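Local structure of type III effector HopU1 (3U0J) at residues 70-74 with 75-79. The protein probably transfers ADP-ribose from NAD+ to arginine side chains of target proteins, acting as a type III effector of Pseudomonas syringae pv. tomato. Sequence-based numbering, arbitrary orientation.
Sequences DKFSD and KHFRA
Phe72 turns a ring edge to one face of Phe77, an edge-to-face (T-shaped) pair whose centroids lie 5.0 Å apart with the planes at 80°. The touching edge is CD2–CE2, with CE2 of Phe72 3.6 Å from CZ of Phe77. CD2 of Phe72 lies 3.6 Å above the plane of Phe77, displaced toward the rim of that ring. The aliphatic part of Lys71 covers one face of Phe72 through CG, and that of Lys75 covers one face of His76 through CD. At the edge of the His76 ring stands the carboxylate of Asp74, the two planes 59° apart. Asp74 is the N-cap residue of helix 75-80, which follows helix 65-71 after a short turn: with CG anti to its backbone N (chi1 -167°), OD1 accepts from His76 N at 3.0 Å on the anti side. OD1 of Asp74 also uses its syn lone pair for His76 ND1, at 2.8 Å, a bond that probably favours a proton on ND1. Asp74 O takes Phe77 N at 2.9 Å. Across the turn, Arg78 brings its guanidinium edge to Phe72 O: NH1 donates at 2.8 Å from above the carbonyl plane, while the bond from NH2 is weak and that nitrogen also donates to Val87 O. One water bridges Asp74 O, Arg78 N and Arg78 NH1. Both phenylalanines are buried and also pack on Cys92 of helix 89-99.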
loop_
_atom_site.group_PDB
_atom_site.type_symbol
_atom_site.label_atom_id
_atom_site.label_comp_id
_atom_site.label_asym_id
_atom_site.label_seq_id
_atom_site.Cartn_x
_atom_site.Cartn_y
_atom_site.Cartn_z
ATOM N N ASP A 70 -3.977 -11.011 -17.977
ATOM C CA ASP A 70 -4.611 -12.251 -18.311
ATOM C C ASP A 70 -5.184 -12.921 -17.056
ATOM O O ASP A 70 -6.347 -13.298 -17.013
ATOM C CB ASP A 70 -3.620 -13.143 -19.023
ATOM C CG ASP A 70 -4.289 -14.294 -19.676
ATOM O OD1 ASP A 70 -5.173 -14.022 -20.530
ATOM O OD2 ASP A 70 -3.956 -15.456 -19.323
ATOM N N LYS A 71 -4.377 -13.043 -16.017
ATOM C CA LYS A 71 -4.863 -13.711 -14.831
ATOM C C LYS A 71 -6.006 -12.898 -14.220
ATOM O O LYS A 71 -6.932 -13.461 -13.636
ATOM C CB LYS A 71 -3.724 -13.978 -13.832
ATOM C CG LYS A 71 -3.712 -13.148 -12.559
ATOM C CD LYS A 71 -2.765 -13.762 -11.535
ATOM C CE LYS A 71 -3.188 -13.465 -10.101
ATOM N NZ LYS A 71 -3.252 -14.716 -9.269
ATOM N N PHE A 72 -5.966 -11.578 -14.389
ATOM C CA PHE A 72 -6.971 -10.724 -13.763
ATOM C C PHE A 72 -8.179 -10.391 -14.643
ATOM O O PHE A 72 -9.066 -9.643 -14.237
ATOM C CB PHE A 72 -6.327 -9.468 -13.169
ATOM C CG PHE A 72 -5.553 -9.736 -11.897
ATOM C CD1 PHE A 72 -4.203 -9.384 -11.786
ATOM C CD2 PHE A 72 -6.161 -10.369 -10.824
ATOM C CE1 PHE A 72 -3.484 -9.638 -10.634
ATOM C CE2 PHE A 72 -5.448 -10.621 -9.672
ATOM C CZ PHE A 72 -4.099 -10.253 -9.577
ATOM N N SER A 73 -8.216 -10.965 -15.841
ATOM C CA SER A 73 -9.353 -10.795 -16.734
ATOM C C SER A 73 -10.030 -12.145 -16.825
ATOM O O SER A 73 -11.184 -12.247 -17.219
ATOM C CB SER A 73 -8.903 -10.315 -18.119
ATOM O OG SER A 73 -8.156 -11.304 -18.806
ATOM N N ASP A 74 -9.284 -13.177 -16.439
ATOM C CA ASP A 74 -9.772 -14.548 -16.380
ATOM C C ASP A 74 -11.161 -14.570 -15.776
ATOM O O ASP A 74 -11.377 -14.087 -14.677
ATOM C CB ASP A 74 -8.811 -15.408 -15.548
ATOM C CG ASP A 74 -9.069 -16.916 -15.687
ATOM O OD1 ASP A 74 -10.247 -17.349 -15.647
ATOM O OD2 ASP A 74 -8.072 -17.673 -15.796
ATOM N N LYS A 75 -12.094 -15.143 -16.523
ATOM C CA LYS A 75 -13.495 -15.195 -16.159
ATOM C C LYS A 75 -13.745 -15.840 -14.785
ATOM O O LYS A 75 -14.695 -15.452 -14.080
ATOM C CB LYS A 75 -14.274 -15.859 -17.301
ATOM C CG LYS A 75 -15.385 -16.795 -16.920
ATOM C CD LYS A 75 -14.920 -18.256 -16.913
ATOM C CE LYS A 75 -16.007 -19.166 -16.299
ATOM N NZ LYS A 75 -15.755 -20.649 -16.438
ATOM N N HIS A 76 -12.881 -16.781 -14.390
ATOM C CA HIS A 76 -12.960 -17.427 -13.062
ATOM C C HIS A 76 -12.571 -16.514 -11.905
ATOM O O HIS A 76 -12.917 -16.792 -10.765
ATOM C CB HIS A 76 -12.081 -18.694 -12.978
ATOM C CG HIS A 76 -12.344 -19.690 -14.066
ATOM N ND1 HIS A 76 -11.612 -19.727 -15.238
ATOM C CD2 HIS A 76 -13.268 -20.677 -14.168
ATOM C CE1 HIS A 76 -12.069 -20.695 -16.014
ATOM N NE2 HIS A 76 -13.075 -21.287 -15.390
ATOM N N PHE A 77 -11.832 -15.443 -12.183
ATOM C CA PHE A 77 -11.333 -14.607 -11.106
ATOM C C PHE A 77 -12.451 -13.897 -10.354
ATOM O O PHE A 77 -12.509 -13.942 -9.135
ATOM C CB PHE A 77 -10.307 -13.593 -11.596
ATOM C CG PHE A 77 -9.755 -12.739 -10.493
ATOM C CD1 PHE A 77 -8.882 -13.276 -9.559
ATOM C CD2 PHE A 77 -10.138 -11.403 -10.367
ATOM C CE1 PHE A 77 -8.382 -12.497 -8.526
ATOM C CE2 PHE A 77 -9.644 -10.612 -9.330
ATOM C CZ PHE A 77 -8.763 -11.164 -8.410
ATOM N N ARG A 78 -13.337 -13.245 -11.085
ATOM C CA ARG A 78 -14.450 -12.549 -10.459
ATOM C C ARG A 78 -15.528 -13.517 -9.953
ATOM O O ARG A 78 -16.401 -13.153 -9.156
ATOM C CB ARG A 78 -15.019 -11.491 -11.423
ATOM C CG ARG A 78 -14.217 -10.179 -11.391
ATOM C CD ARG A 78 -14.306 -9.322 -12.661
ATOM N NE ARG A 78 -13.224 -8.346 -12.677
ATOM C CZ ARG A 78 -11.954 -8.675 -12.905
ATOM N NH1 ARG A 78 -11.651 -9.941 -13.142
ATOM N NH2 ARG A 78 -10.986 -7.758 -12.899
ATOM N N ALA A 79 -15.465 -14.760 -10.416
ATOM C CA ALA A 79 -16.368 -15.785 -9.909
ATOM C C ALA A 79 -15.904 -16.308 -8.536
ATOM O O ALA A 79 -16.719 -16.718 -7.715
ATOM C CB ALA A 79 -16.495 -16.915 -10.903
HETATM O O HOH W 1 -13.276 -12.339 -13.717
#